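Local coordinates for protein putative xanthine dehydrogenase YAGS fad-binding subunit (Escherichia coli, PDB 5G5G) that binds a molybdenum ion and its pterin cytosine dinucleotide and probably oxidises aldehydes as the molybdenum-carrying subunit of a three-chain periplasmic oxidase, at residues N383-D388 and S397-I402; S323-A328 and A437-N442; E482-P487 and A521-L526; R527-S532 and L566-S571; K60-A65 and G101-E106. All coordinates share one frame; numbering follows the deposited sequence. Where two conformers were deposited one is given.

Interaction 1. Residues N383-D388 and S397-I402; sequences NDTQVD and SRRQLI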
# COMPACT_ATOMS: atom_id res chain seq x y z
N ASN C 383 -23.97 27.64 1.60
CA ASN C 383 -24.80 26.52 1.11
C ASN C 383 -24.94 25.34 2.11
O ASN C 383 -25.26 24.21 1.74
CB ASN C 383 -24.22 26.07 -0.24
CG ASN C 383 -24.58 27.04 -1.33
OD1 ASN C 383 -25.76 27.21 -1.60
ND2 ASN C 383 -23.60 27.78 -1.85
N ASP C 384 -24.67 25.61 3.39
CA ASP C 384 -24.87 24.60 4.45
C ASP C 384 -26.36 24.29 4.51
O ASP C 384 -27.18 25.15 4.23
CB ASP C 384 -24.44 25.20 5.79
CG ASP C 384 -24.52 24.17 6.95
OD1 ASP C 384 -23.76 23.21 6.86
OD2 ASP C 384 -25.33 24.37 7.91
N THR C 385 -26.68 23.05 4.82
CA THR C 385 -28.04 22.64 5.11
C THR C 385 -28.01 21.86 6.44
O THR C 385 -27.24 20.95 6.61
CB THR C 385 -28.69 21.82 3.97
OG1 THR C 385 -30.03 21.40 4.37
CG2 THR C 385 -27.91 20.62 3.59
N GLN C 386 -28.87 22.29 7.37
CA GLN C 386 -29.04 21.64 8.66
C GLN C 386 -30.18 20.58 8.66
O GLN C 386 -30.47 19.97 9.70
CB GLN C 386 -29.29 22.72 9.73
CG GLN C 386 -28.07 23.57 10.02
CD GLN C 386 -27.00 22.81 10.79
OE1 GLN C 386 -27.30 22.18 11.81
NE2 GLN C 386 -25.77 22.82 10.29
N VAL C 387 -30.82 20.42 7.50
CA VAL C 387 -31.88 19.44 7.31
C VAL C 387 -31.61 18.64 6.05
O VAL C 387 -30.81 19.03 5.22
CB VAL C 387 -33.26 20.11 7.23
CG1 VAL C 387 -33.58 20.94 8.50
CG2 VAL C 387 -33.38 21.02 5.98
N ASP C 388 -32.30 17.51 5.94
CA ASP C 388 -32.28 16.69 4.70
C ASP C 388 -32.97 17.51 3.58
O ASP C 388 -34.15 17.82 3.68
CB ASP C 388 -33.03 15.41 4.99
CG ASP C 388 -33.07 14.46 3.82
OD1 ASP C 388 -32.79 14.86 2.68
OD2 ASP C 388 -33.40 13.30 4.10
N SER C 397 -28.64 15.13 13.12
CA SER C 397 -28.56 14.95 14.59
C SER C 397 -27.73 16.05 15.18
O SER C 397 -28.06 16.65 16.25
CB SER C 397 -28.00 13.57 14.96
OG SER C 397 -26.76 13.37 14.33
N ARG C 398 -26.65 16.31 14.48
CA ARG C 398 -25.90 17.52 14.59
C ARG C 398 -24.91 17.67 13.46
O ARG C 398 -24.37 16.69 12.92
CB ARG C 398 -25.19 17.68 15.89
CG ARG C 398 -24.10 16.74 16.23
CD ARG C 398 -23.62 17.07 17.66
NE ARG C 398 -23.04 18.45 17.74
CZ ARG C 398 -22.45 19.00 18.82
NH1 ARG C 398 -22.27 18.29 19.93
NH2 ARG C 398 -21.96 20.24 18.75
N ARG C 399 -24.64 18.91 13.12
CA ARG C 399 -23.87 19.14 11.92
C ARG C 399 -23.07 20.40 12.11
O ARG C 399 -23.66 21.47 12.21
CB ARG C 399 -24.78 19.26 10.68
CG ARG C 399 -24.03 19.75 9.45
CD ARG C 399 -24.90 19.63 8.22
NE ARG C 399 -24.35 20.45 7.14
CZ ARG C 399 -24.45 20.18 5.85
NH1 ARG C 399 -25.02 19.07 5.42
NH2 ARG C 399 -23.95 21.05 4.97
N GLN C 400 -21.75 20.21 12.10
CA GLN C 400 -20.79 21.26 12.33
C GLN C 400 -19.82 21.44 11.17
O GLN C 400 -18.64 21.76 11.40
CB GLN C 400 -19.96 20.93 13.58
CG GLN C 400 -20.82 20.78 14.78
CD GLN C 400 -20.01 20.95 16.05
OE1 GLN C 400 -20.06 22.03 16.65
NE2 GLN C 400 -19.29 19.90 16.46
N LEU C 401 -20.29 21.25 9.92
CA LEU C 401 -19.43 21.46 8.81
C LEU C 401 -18.89 22.88 8.76
O LEU C 401 -17.69 23.09 8.51
CB LEU C 401 -20.13 21.14 7.49
CG LEU C 401 -19.30 21.41 6.24
CD1 LEU C 401 -18.07 20.49 6.16
CD2 LEU C 401 -20.16 21.21 5.00
N ILE C 402 -19.78 23.86 8.97
CA ILE C 402 -19.36 25.27 9.01
C ILE C 402 -18.18 25.47 9.94
O ILE C 402 -17.13 26.05 9.57
CB ILE C 402 -20.54 26.17 9.41
CG1 ILE C 402 -21.64 26.18 8.32
CG2 ILE C 402 -20.06 27.57 9.71
CD1 ILE C 402 -22.88 27.01 8.64
O HOH W 1 -22.55 23.04 9.36
O HOH W 2 -26.20 21.06 14.14
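Asp384 and Arg399 form a salt bridge in which two guanidinium nitrogens share a single carboxylate oxygen: NE reaches Asp384 OD1 at 2.8 Å and NH2 reaches the same atom at 2.9 Å. Both come from one face of the carboxylate, well above its plane, and neither bond is straight (138° at the NE hydrogen). Thr385 O lies over a face of the guanidinium, 3.0 Å from Arg399 CZ, where no N-H points at it but its negative end can still favour the cation. The arginine spans the gap because CG is anti to the backbone N (chi1 170°) and the chain runs extended to NE. Ile402 lays its CD1 methyl against the side of Asp384, 3.7 Å from Asp384 CB. Gln386 supplies the second shell: its amide NE2 binds Asp384 OD2 through the syn lone pair at 2.9 Å and also reaches Arg399 O at 3.2 Å, so one NH2 group fixes both partners. Water 1 joins Asp384 OD1 to Ile402 N. Beyond this pair, Arg399 NH2 and NH1 donate to the carbonyl oxygens of Leu326 and Leu325. A leucine in place of Arg399 would probably leave the Asp384 carboxylate without its countercharge and take these donors from the two carbonyls. Such an arginine-centred polar network here ties together the two ends of the long loop between helices 376-382 and 401-412.

Interaction 2. Residues S323-A328 and A437-N442; sequences SELLYA and AGFRNN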
# COMPACT_ATOMS: atom_id res chain seq x y z
N SER C 323 -24.13 13.84 -2.46
CA SER C 323 -24.70 15.01 -3.12
C SER C 323 -26.17 15.22 -2.76
O SER C 323 -26.74 16.30 -3.08
CB SER C 323 -24.51 14.90 -4.63
OG SER C 323 -23.14 14.84 -4.92
N GLU C 324 -26.79 14.21 -2.16
CA GLU C 324 -28.16 14.31 -1.71
C GLU C 324 -28.26 15.04 -0.39
O GLU C 324 -29.37 15.46 -0.02
CB GLU C 324 -28.82 12.93 -1.54
CG GLU C 324 -28.83 12.18 -2.90
CD GLU C 324 -29.18 10.70 -2.86
OE1 GLU C 324 -29.42 10.14 -1.76
OE2 GLU C 324 -29.17 10.09 -3.97
N LEU C 325 -27.16 15.17 0.33
CA LEU C 325 -27.20 15.67 1.74
C LEU C 325 -26.23 16.80 2.05
O LEU C 325 -26.43 17.53 3.04
CB LEU C 325 -26.85 14.50 2.71
CG LEU C 325 -27.94 13.46 2.82
CD1 LEU C 325 -27.45 12.20 3.53
CD2 LEU C 325 -29.18 13.99 3.49
N LEU C 326 -25.17 16.95 1.27
CA LEU C 326 -24.12 17.84 1.69
C LEU C 326 -24.48 19.32 1.53
O LEU C 326 -24.26 20.07 2.46
CB LEU C 326 -22.79 17.52 1.00
CG LEU C 326 -21.50 18.23 1.50
CD1 LEU C 326 -21.34 18.15 3.01
CD2 LEU C 326 -20.27 17.62 0.84
N TYR C 327 -25.05 19.75 0.40
CA TYR C 327 -25.28 21.16 0.19
C TYR C 327 -26.77 21.44 -0.02
O TYR C 327 -27.50 20.58 -0.46
CB TYR C 327 -24.48 21.71 -0.98
CG TYR C 327 -23.01 21.50 -0.79
CD1 TYR C 327 -22.34 22.20 0.17
CD2 TYR C 327 -22.31 20.60 -1.57
CE1 TYR C 327 -20.97 22.02 0.39
CE2 TYR C 327 -20.91 20.42 -1.39
CZ TYR C 327 -20.26 21.13 -0.41
OH TYR C 327 -18.92 20.96 -0.16
N ALA C 328 -27.20 22.64 0.40
CA ALA C 328 -28.53 23.09 0.15
C ALA C 328 -28.78 23.21 -1.37
O ALA C 328 -27.83 23.29 -2.18
CB ALA C 328 -28.81 24.42 0.82
N ALA C 437 -14.59 19.80 1.47
CA ALA C 437 -15.38 19.21 2.53
C ALA C 437 -15.31 17.69 2.47
O ALA C 437 -15.20 17.10 1.39
CB ALA C 437 -16.82 19.63 2.41
N GLY C 438 -15.40 17.08 3.65
CA GLY C 438 -15.66 15.69 3.82
C GLY C 438 -17.00 15.43 4.49
O GLY C 438 -17.50 16.24 5.25
N PHE C 439 -17.57 14.28 4.20
CA PHE C 439 -18.89 13.87 4.61
C PHE C 439 -18.93 12.37 4.59
O PHE C 439 -18.51 11.75 3.61
CB PHE C 439 -19.92 14.41 3.61
CG PHE C 439 -21.33 13.94 3.88
CD1 PHE C 439 -22.09 14.59 4.82
CD2 PHE C 439 -21.83 12.75 3.30
CE1 PHE C 439 -23.38 14.15 5.13
CE2 PHE C 439 -23.10 12.26 3.62
CZ PHE C 439 -23.87 12.99 4.54
N ARG C 440 -19.52 11.78 5.63
CA ARG C 440 -19.72 10.31 5.70
C ARG C 440 -20.78 10.03 6.72
O ARG C 440 -20.75 10.59 7.81
CB ARG C 440 -18.42 9.61 6.07
CG ARG C 440 -18.46 8.09 6.02
CD ARG C 440 -18.57 7.51 4.62
NE ARG C 440 -18.62 6.07 4.71
CZ ARG C 440 -18.90 5.23 3.70
NH1 ARG C 440 -19.20 5.70 2.49
NH2 ARG C 440 -18.87 3.92 3.91
N ASN C 441 -21.76 9.22 6.36
CA ASN C 441 -22.82 8.90 7.28
C ASN C 441 -22.33 8.12 8.53
O ASN C 441 -21.26 7.48 8.52
CB ASN C 441 -23.95 8.18 6.57
CG ASN C 441 -24.79 9.12 5.70
OD1 ASN C 441 -24.98 10.28 6.04
ND2 ASN C 441 -25.31 8.60 4.61
N ASN C 442 -23.14 8.20 9.58
CA ASN C 442 -22.93 7.43 10.78
C ASN C 442 -23.98 6.33 10.78
O ASN C 442 -25.16 6.62 10.74
CB ASN C 442 -23.08 8.28 12.02
CG ASN C 442 -22.85 7.52 13.27
OD1 ASN C 442 -21.77 7.00 13.47
ND2 ASN C 442 -23.86 7.44 14.14
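Leu325 reaches the strand first, laying CB and CD1 against the far end of the Phe439 ring, each 3.8 Å from Phe439 CZ. The two side chains meet obliquely in a buried, apolar contact. The same CD1 methyl also lies 4.0 Å from Asn441 OD1, an oxygen whose hydrogen bond goes to Ser584. Leu326 follows, held with CG anti to the backbone N (chi1 -170°), a torsion that sends its two methyls along the strand: CD1 comes within 4.0 Å of Phe439 CB, while CD2 stands 4.3 Å from Ala437 CB. Leu326 and Phe439 point in opposite directions and pass alongside one another. The partner is strand 429-441 of a mixed sheet in the cofactor-binding part of the chain, and its alternation decides who takes part: Ala437 and Phe439 turn their side chains to the loop, whereas Arg440 leads elsewhere and forms salt bridges with Glu354 and with Glu692, a residue of the molybdenum pocket. Tyr327 comes next. Leu326 CG, from the preceding residue, lies 3.6 Å above one face of its ring, toward the rim, and the tyrosine hydroxyl oxygen OH meets Ala437 CB at 3.6 Å; a small alanine lets the phenol come this close. That hydroxyl is satisfied by Glu362 on helix 354-372, whose other carboxylate oxygen accepts a hydrogen bond from Ala437 N.

Interaction 3. Residues E482-P487 and A521-L526; sequences EMLGVP and AACMKL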
# COMPACT_ATOMS: atom_id res chain seq x y z
N GLU C 482 -13.76 2.68 32.22
CA GLU C 482 -14.58 3.81 32.58
C GLU C 482 -15.82 3.36 33.33
O GLU C 482 -16.18 3.93 34.36
CB GLU C 482 -15.03 4.59 31.35
CG GLU C 482 -15.70 5.92 31.69
CD GLU C 482 -14.69 7.02 31.99
OE1 GLU C 482 -13.86 7.32 31.07
OE2 GLU C 482 -14.74 7.59 33.09
N MET C 483 -16.48 2.33 32.79
CA MET C 483 -17.76 1.86 33.37
C MET C 483 -17.61 1.21 34.75
O MET C 483 -18.51 1.31 35.58
CB MET C 483 -18.40 0.89 32.40
CG MET C 483 -18.88 1.52 31.11
SD MET C 483 -20.20 2.71 31.33
CE MET C 483 -21.62 1.71 31.77
N LEU C 484 -16.48 0.55 34.98
CA LEU C 484 -16.26 -0.24 36.18
C LEU C 484 -15.41 0.47 37.21
O LEU C 484 -15.30 -0.02 38.33
CB LEU C 484 -15.70 -1.63 35.83
CG LEU C 484 -16.77 -2.48 35.12
CD1 LEU C 484 -16.13 -3.60 34.37
CD2 LEU C 484 -17.76 -3.04 36.10
N GLY C 485 -14.84 1.63 36.87
CA GLY C 485 -14.01 2.41 37.80
C GLY C 485 -12.65 1.78 38.09
O GLY C 485 -12.12 1.92 39.20
N VAL C 486 -12.10 1.05 37.12
CA VAL C 486 -10.80 0.38 37.27
C VAL C 486 -9.75 1.03 36.35
O VAL C 486 -10.13 1.74 35.41
CB VAL C 486 -10.82 -1.14 37.07
CG1 VAL C 486 -11.73 -1.79 38.10
CG2 VAL C 486 -11.22 -1.51 35.65
N PRO C 487 -8.45 0.83 36.67
CA PRO C 487 -7.42 1.45 35.81
C PRO C 487 -7.45 0.76 34.46
O PRO C 487 -7.76 -0.43 34.41
CB PRO C 487 -6.10 1.13 36.56
CG PRO C 487 -6.50 0.84 37.97
CD PRO C 487 -7.84 0.15 37.83
N ALA C 521 -23.38 -1.78 27.25
CA ALA C 521 -24.57 -2.54 27.63
C ALA C 521 -24.21 -3.65 28.59
O ALA C 521 -24.87 -3.81 29.61
CB ALA C 521 -25.24 -3.08 26.39
N ALA C 522 -23.13 -4.37 28.28
CA ALA C 522 -22.66 -5.47 29.15
C ALA C 522 -22.22 -4.93 30.53
O ALA C 522 -22.57 -5.49 31.57
CB ALA C 522 -21.59 -6.31 28.49
N CYS C 523 -21.51 -3.80 30.52
CA CYS C 523 -21.05 -3.22 31.75
C CYS C 523 -22.20 -2.70 32.61
O CYS C 523 -22.08 -2.73 33.83
CB CYS C 523 -20.00 -2.13 31.52
SG CYS C 523 -18.44 -2.74 30.92
N MET C 524 -23.28 -2.20 32.02
CA MET C 524 -24.40 -1.72 32.81
C MET C 524 -25.05 -2.90 33.55
O MET C 524 -25.37 -2.78 34.75
CB MET C 524 -25.46 -1.02 31.97
CG MET C 524 -25.05 0.37 31.55
SD MET C 524 -24.83 1.50 32.98
CE MET C 524 -26.47 1.67 33.61
N LYS C 525 -25.13 -4.05 32.88
CA LYS C 525 -25.60 -5.26 33.55
C LYS C 525 -24.61 -5.73 34.64
O LYS C 525 -25.01 -6.10 35.77
CB LYS C 525 -25.87 -6.36 32.54
CG LYS C 525 -26.35 -7.69 33.10
CD LYS C 525 -27.72 -7.59 33.73
CE LYS C 525 -28.10 -8.97 34.22
NZ LYS C 525 -29.55 -9.00 34.57
N LEU C 526 -23.32 -5.66 34.34
CA LEU C 526 -22.31 -6.09 35.31
C LEU C 526 -22.32 -5.19 36.54
O LEU C 526 -22.18 -5.68 37.67
CB LEU C 526 -20.92 -6.14 34.67
CG LEU C 526 -19.74 -6.62 35.51
CD1 LEU C 526 -20.01 -7.99 36.09
CD2 LEU C 526 -18.51 -6.64 34.63
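Met483 meets Cys523 at the very root of its side chain, and the rest of the chain carries the contact on to Met524. Its CB sits 3.5 Å from Cys523 CB and 3.9 Å from Cys523 SG, a close approach that the short cysteine side chain permits. The next carbon, CG, stays against the same residue, 3.8 Å from Cys523 CB. From there the methionine folds twice (chi2 -64°, chi3 -71°), and these bends bring its terminal methyl CE to Met524, 3.4 Å from SD and 3.7 Å from CG. The two thioether chains cross at about a right angle, so a methyl rests against a sulfur rather than the chains running alongside; flexible, polarisable methionines suit such an irregular interface. Leu484 extends the apolar seam on the other side of Cys523. Its CD1 methyl lies 3.9 Å from Leu526 CD2, and its CD2 methyl is 4.0 Å from that same carbon, so one leucine branch is met by both methyls of the other. No hydrogen bond joins the two segments. Around the seam, Cys523 and Leu526 also touch Val451 of strand 447-453. This is apolar helix-to-helix packing, typical of a layered alpha/beta domain: the last turn of helix 472-484 rests on the middle of helix 511-534, which in turn lies on a mixed beta sheet.

Interaction 4. Residues R527-S532 and L566-S571; sequences REMIAS and LTAEES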
# COMPACT_ATOMS: atom_id res chain seq x y z
N ARG C 527 -22.55 -3.90 36.34
CA ARG C 527 -22.70 -2.97 37.46
C ARG C 527 -23.89 -3.37 38.34
O ARG C 527 -23.77 -3.34 39.55
CB ARG C 527 -22.83 -1.51 37.02
CG ARG C 527 -21.51 -0.89 36.54
CD ARG C 527 -21.77 0.28 35.61
NE ARG C 527 -22.46 1.35 36.34
CZ ARG C 527 -21.95 2.54 36.69
NH1 ARG C 527 -20.70 2.89 36.38
NH2 ARG C 527 -22.74 3.39 37.35
N GLU C 528 -25.01 -3.73 37.72
CA GLU C 528 -26.17 -4.24 38.47
C GLU C 528 -25.82 -5.48 39.27
O GLU C 528 -26.20 -5.59 40.43
CB GLU C 528 -27.36 -4.51 37.54
CG GLU C 528 -27.96 -3.24 36.94
CD GLU C 528 -29.25 -3.50 36.20
OE1 GLU C 528 -30.32 -3.66 36.87
OE2 GLU C 528 -29.18 -3.56 34.96
N MET C 529 -25.10 -6.41 38.67
CA MET C 529 -24.69 -7.65 39.34
C MET C 529 -23.73 -7.37 40.51
O MET C 529 -23.83 -7.99 41.61
CB MET C 529 -24.07 -8.62 38.36
CG MET C 529 -25.01 -9.09 37.27
SD MET C 529 -24.14 -9.97 35.97
CE MET C 529 -23.58 -11.42 36.87
N ILE C 530 -22.80 -6.44 40.31
CA ILE C 530 -21.92 -6.04 41.39
C ILE C 530 -22.72 -5.41 42.53
O ILE C 530 -22.60 -5.84 43.68
CB ILE C 530 -20.77 -5.12 40.90
CG1 ILE C 530 -19.87 -5.88 39.94
CG2 ILE C 530 -19.95 -4.60 42.08
CD1 ILE C 530 -19.07 -4.96 39.03
N ALA C 531 -23.55 -4.43 42.21
CA ALA C 531 -24.42 -3.79 43.19
C ALA C 531 -25.24 -4.83 43.99
O ALA C 531 -25.35 -4.74 45.23
CB ALA C 531 -25.32 -2.77 42.49
N SER C 532 -25.75 -5.85 43.30
CA SER C 532 -26.61 -6.86 43.95
C SER C 532 -25.77 -7.73 44.89
O SER C 532 -26.19 -8.04 45.99
CB SER C 532 -27.32 -7.70 42.88
OG SER C 532 -28.07 -8.77 43.43
N LEU C 566 -17.98 -12.54 38.24
CA LEU C 566 -19.29 -12.07 37.80
C LEU C 566 -19.20 -11.82 36.30
O LEU C 566 -18.24 -11.17 35.83
CB LEU C 566 -19.68 -10.81 38.56
CG LEU C 566 -19.97 -10.96 40.05
CD1 LEU C 566 -20.08 -9.60 40.74
CD2 LEU C 566 -21.22 -11.82 40.31
N THR C 567 -20.17 -12.37 35.56
CA THR C 567 -20.14 -12.34 34.11
C THR C 567 -21.44 -11.77 33.55
O THR C 567 -22.52 -12.21 33.95
CB THR C 567 -19.93 -13.76 33.52
OG1 THR C 567 -18.66 -14.25 33.94
CG2 THR C 567 -20.00 -13.75 31.99
N ALA C 568 -21.33 -10.79 32.66
CA ALA C 568 -22.46 -10.20 31.99
C ALA C 568 -22.26 -10.37 30.51
O ALA C 568 -21.14 -10.20 30.02
CB ALA C 568 -22.58 -8.73 32.35
N GLU C 569 -23.32 -10.68 29.79
CA GLU C 569 -23.27 -10.78 28.33
C GLU C 569 -24.50 -10.10 27.78
O GLU C 569 -25.64 -10.50 28.09
CB GLU C 569 -23.23 -12.22 27.88
CG GLU C 569 -23.20 -12.36 26.38
CD GLU C 569 -22.85 -13.76 25.95
OE1 GLU C 569 -22.33 -14.55 26.74
OE2 GLU C 569 -23.13 -14.05 24.80
N GLU C 570 -24.28 -9.04 27.04
CA GLU C 570 -25.40 -8.25 26.51
C GLU C 570 -25.06 -7.69 25.14
O GLU C 570 -23.92 -7.59 24.77
CB GLU C 570 -25.74 -7.07 27.45
CG GLU C 570 -26.12 -7.42 28.87
CD GLU C 570 -27.47 -8.09 29.04
OE1 GLU C 570 -28.39 -7.78 28.25
OE2 GLU C 570 -27.61 -8.86 30.01
N SER C 571 -26.09 -7.26 24.45
CA SER C 571 -25.97 -6.54 23.22
C SER C 571 -26.72 -5.21 23.28
O SER C 571 -27.66 -5.05 24.06
CB SER C 571 -26.54 -7.36 22.07
OG SER C 571 -25.71 -8.49 21.85
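Met529 sets its thioether over one face of the flat peptide unit that joins Thr567 to Ala568, out beyond the carbonyl: CE is 3.2 Å from Thr567 O and SD is 3.4 Å from that oxygen. The chain arrives there extended at first and then bent at its last torsion (chi3 66°), a turn that folds the methyl back over the strand. CE also lies 4.2 Å from Leu566 CD2, while SD stands 4.1 Å from Ala568 CB, a side chain small enough for the sulfur to settle beside it. Leu566 spreads its two methyls over neighbouring helix residues, with CD1 3.8 Å from Ile530 CG1. The axes of these short helix and strand segments make an angle of 150°, roughly antiparallel. Leu526, one turn earlier, packs on the same Leu566 and Ala568, while Thr567 turns away and hydrogen-bonds His452. Cutting Met529 back to an alanine is likely to remove the cover over Thr567 O and take from Leu566 and Ala568 their methyl and sulfur neighbours. With no hydrogen bond between the segments, the helix rests on its sheet by apolar packing, which a soft thioether suits because it can lie against methyls and a carbonyl oxygen alike.

Interaction 5. Residues K60-A65 and G101-E106; sequences KGRLTA and GGPTIE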
# COMPACT_ATOMS: atom_id res chain seq x y z
N LYS C 60 -11.53 -14.04 -19.22
CA LYS C 60 -12.91 -14.46 -19.42
C LYS C 60 -13.04 -15.52 -20.52
O LYS C 60 -12.45 -15.37 -21.61
CB LYS C 60 -13.81 -13.26 -19.84
CG LYS C 60 -15.31 -13.60 -19.88
CD LYS C 60 -16.22 -12.58 -20.55
CE LYS C 60 -17.65 -12.95 -20.19
NZ LYS C 60 -18.66 -11.96 -20.61
N GLY C 61 -13.85 -16.53 -20.20
CA GLY C 61 -14.02 -17.68 -21.06
C GLY C 61 -14.28 -18.95 -20.27
O GLY C 61 -14.88 -18.93 -19.19
N ARG C 62 -13.84 -20.07 -20.84
CA ARG C 62 -14.07 -21.40 -20.31
C ARG C 62 -12.72 -22.07 -20.08
O ARG C 62 -11.76 -21.90 -20.85
CB ARG C 62 -14.87 -22.26 -21.32
CG ARG C 62 -15.53 -23.47 -20.67
CD ARG C 62 -16.56 -24.17 -21.55
NE ARG C 62 -17.13 -25.34 -20.86
CZ ARG C 62 -18.10 -25.30 -19.93
NH1 ARG C 62 -18.67 -24.15 -19.57
NH2 ARG C 62 -18.52 -26.43 -19.38
N LEU C 63 -12.66 -22.81 -18.99
CA LEU C 63 -11.53 -23.65 -18.66
C LEU C 63 -11.82 -24.98 -19.35
O LEU C 63 -12.67 -25.74 -18.91
CB LEU C 63 -11.48 -23.78 -17.13
CG LEU C 63 -10.28 -24.43 -16.48
CD1 LEU C 63 -9.00 -23.71 -16.89
CD2 LEU C 63 -10.48 -24.44 -14.97
N THR C 64 -11.17 -25.22 -20.49
CA THR C 64 -11.49 -26.44 -21.30
C THR C 64 -10.93 -27.66 -20.57
O THR C 64 -11.63 -28.70 -20.41
CB THR C 64 -11.03 -26.34 -22.77
OG1 THR C 64 -9.68 -25.86 -22.85
CG2 THR C 64 -11.93 -25.33 -23.52
N ALA C 65 -9.73 -27.50 -20.01
CA ALA C 65 -9.20 -28.54 -19.12
C ALA C 65 -8.26 -27.99 -18.03
O ALA C 65 -7.72 -26.88 -18.12
CB ALA C 65 -8.53 -29.62 -19.94
N GLY C 101 -13.00 -20.85 -9.40
CA GLY C 101 -13.54 -20.86 -10.77
C GLY C 101 -13.43 -22.23 -11.40
O GLY C 101 -12.73 -23.10 -10.88
N GLY C 102 -14.06 -22.40 -12.55
CA GLY C 102 -14.04 -23.66 -13.30
C GLY C 102 -15.39 -24.33 -13.26
O GLY C 102 -15.89 -24.60 -12.20
N PRO C 103 -15.99 -24.66 -14.40
CA PRO C 103 -15.45 -24.50 -15.73
C PRO C 103 -15.50 -23.07 -16.28
O PRO C 103 -14.76 -22.76 -17.18
CB PRO C 103 -16.28 -25.50 -16.56
CG PRO C 103 -17.59 -25.57 -15.84
CD PRO C 103 -17.30 -25.35 -14.39
N THR C 104 -16.24 -22.17 -15.67
CA THR C 104 -16.32 -20.79 -16.16
C THR C 104 -15.27 -19.91 -15.53
O THR C 104 -15.02 -20.01 -14.32
CB THR C 104 -17.72 -20.21 -15.90
OG1 THR C 104 -18.67 -21.02 -16.60
CG2 THR C 104 -17.85 -18.82 -16.45
N ILE C 105 -14.59 -19.11 -16.35
CA ILE C 105 -13.68 -18.08 -15.83
C ILE C 105 -14.41 -16.72 -15.90
O ILE C 105 -14.82 -16.29 -17.00
CB ILE C 105 -12.40 -17.99 -16.66
CG1 ILE C 105 -11.65 -19.37 -16.68
CG2 ILE C 105 -11.51 -16.88 -16.17
CD1 ILE C 105 -11.14 -19.82 -15.33
N GLU C 106 -14.56 -16.10 -14.74
CA GLU C 106 -15.21 -14.79 -14.57
C GLU C 106 -14.27 -13.59 -14.56
O GLU C 106 -14.69 -12.49 -14.95
CB GLU C 106 -16.02 -14.76 -13.30
CG GLU C 106 -17.07 -15.87 -13.23
CD GLU C 106 -17.66 -15.92 -11.85
OE1 GLU C 106 -18.49 -15.10 -11.59
OE2 GLU C 106 -17.27 -16.74 -11.01
O HOH W 3 -18.22 -21.15 -20.02
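Leu63 and Pro103 mark the tight end of this strand pair, where Leu63 N donates to Pro103 O at 2.8 Å in a nearly straight bond (177°). Next along, Ile105 N binds Gly61 O at 2.9 Å, but the return bond from Gly61 N to Ile105 O is stretched to 3.4 Å and weak. Glycine suits Gly61, since its backbone angles would jam a side chain against the preceding carbonyl. The same is true of Gly102, whose CA lies 4.0 Å from Leu63 CD2; a CB there would press on that methyl as well. Pro103 follows through a cis peptide bond. Together the segments form an edge of the small three-stranded antiparallel sheet in the a/b hammerhead domain, with 61-67 as the central strand, 104-105 on one side and 131-136 on the other; against the latter strand Thr64 and Ala65 both face His133 in a classic beta bulge. Ile105 sends its side chain to the more buried face, where CD1 lies 4.4 Å from Leu63 CB. Arg62 and Thr104, a non-hydrogen-bonded pair, occupy the exposed face. There the arginine, extended as far as NE, runs beside Pro103 in the same direction and presents a guanidinium face to the ring, with NH2 3.7 Å from Pro103 CB. At the edge of that group, in its plane, water 3 accepts from Arg62 NH1 and makes a weak bond with Thr104 OG1.

From the N terminus, interaction 5 comes first, closing a loop of 35 residues within the hammerhead domain and standing well apart from the rest. Interaction 2 then closes a much longer loop, bringing 323-328 onto strand 429-441 and so joining the two molybdopterin cofactor-binding domains. Nested inside it is interaction 1, which touches it directly, with a probable backbone hydrogen bond between Asn383 O and Ala328 N. Interactions 3 and 4 follow in series, each closing a 33-residue loop, and both use helix 511-534, linking it to helix 472-484 and to strand 566-574. Arg527 bridges them by bonding Met483 O.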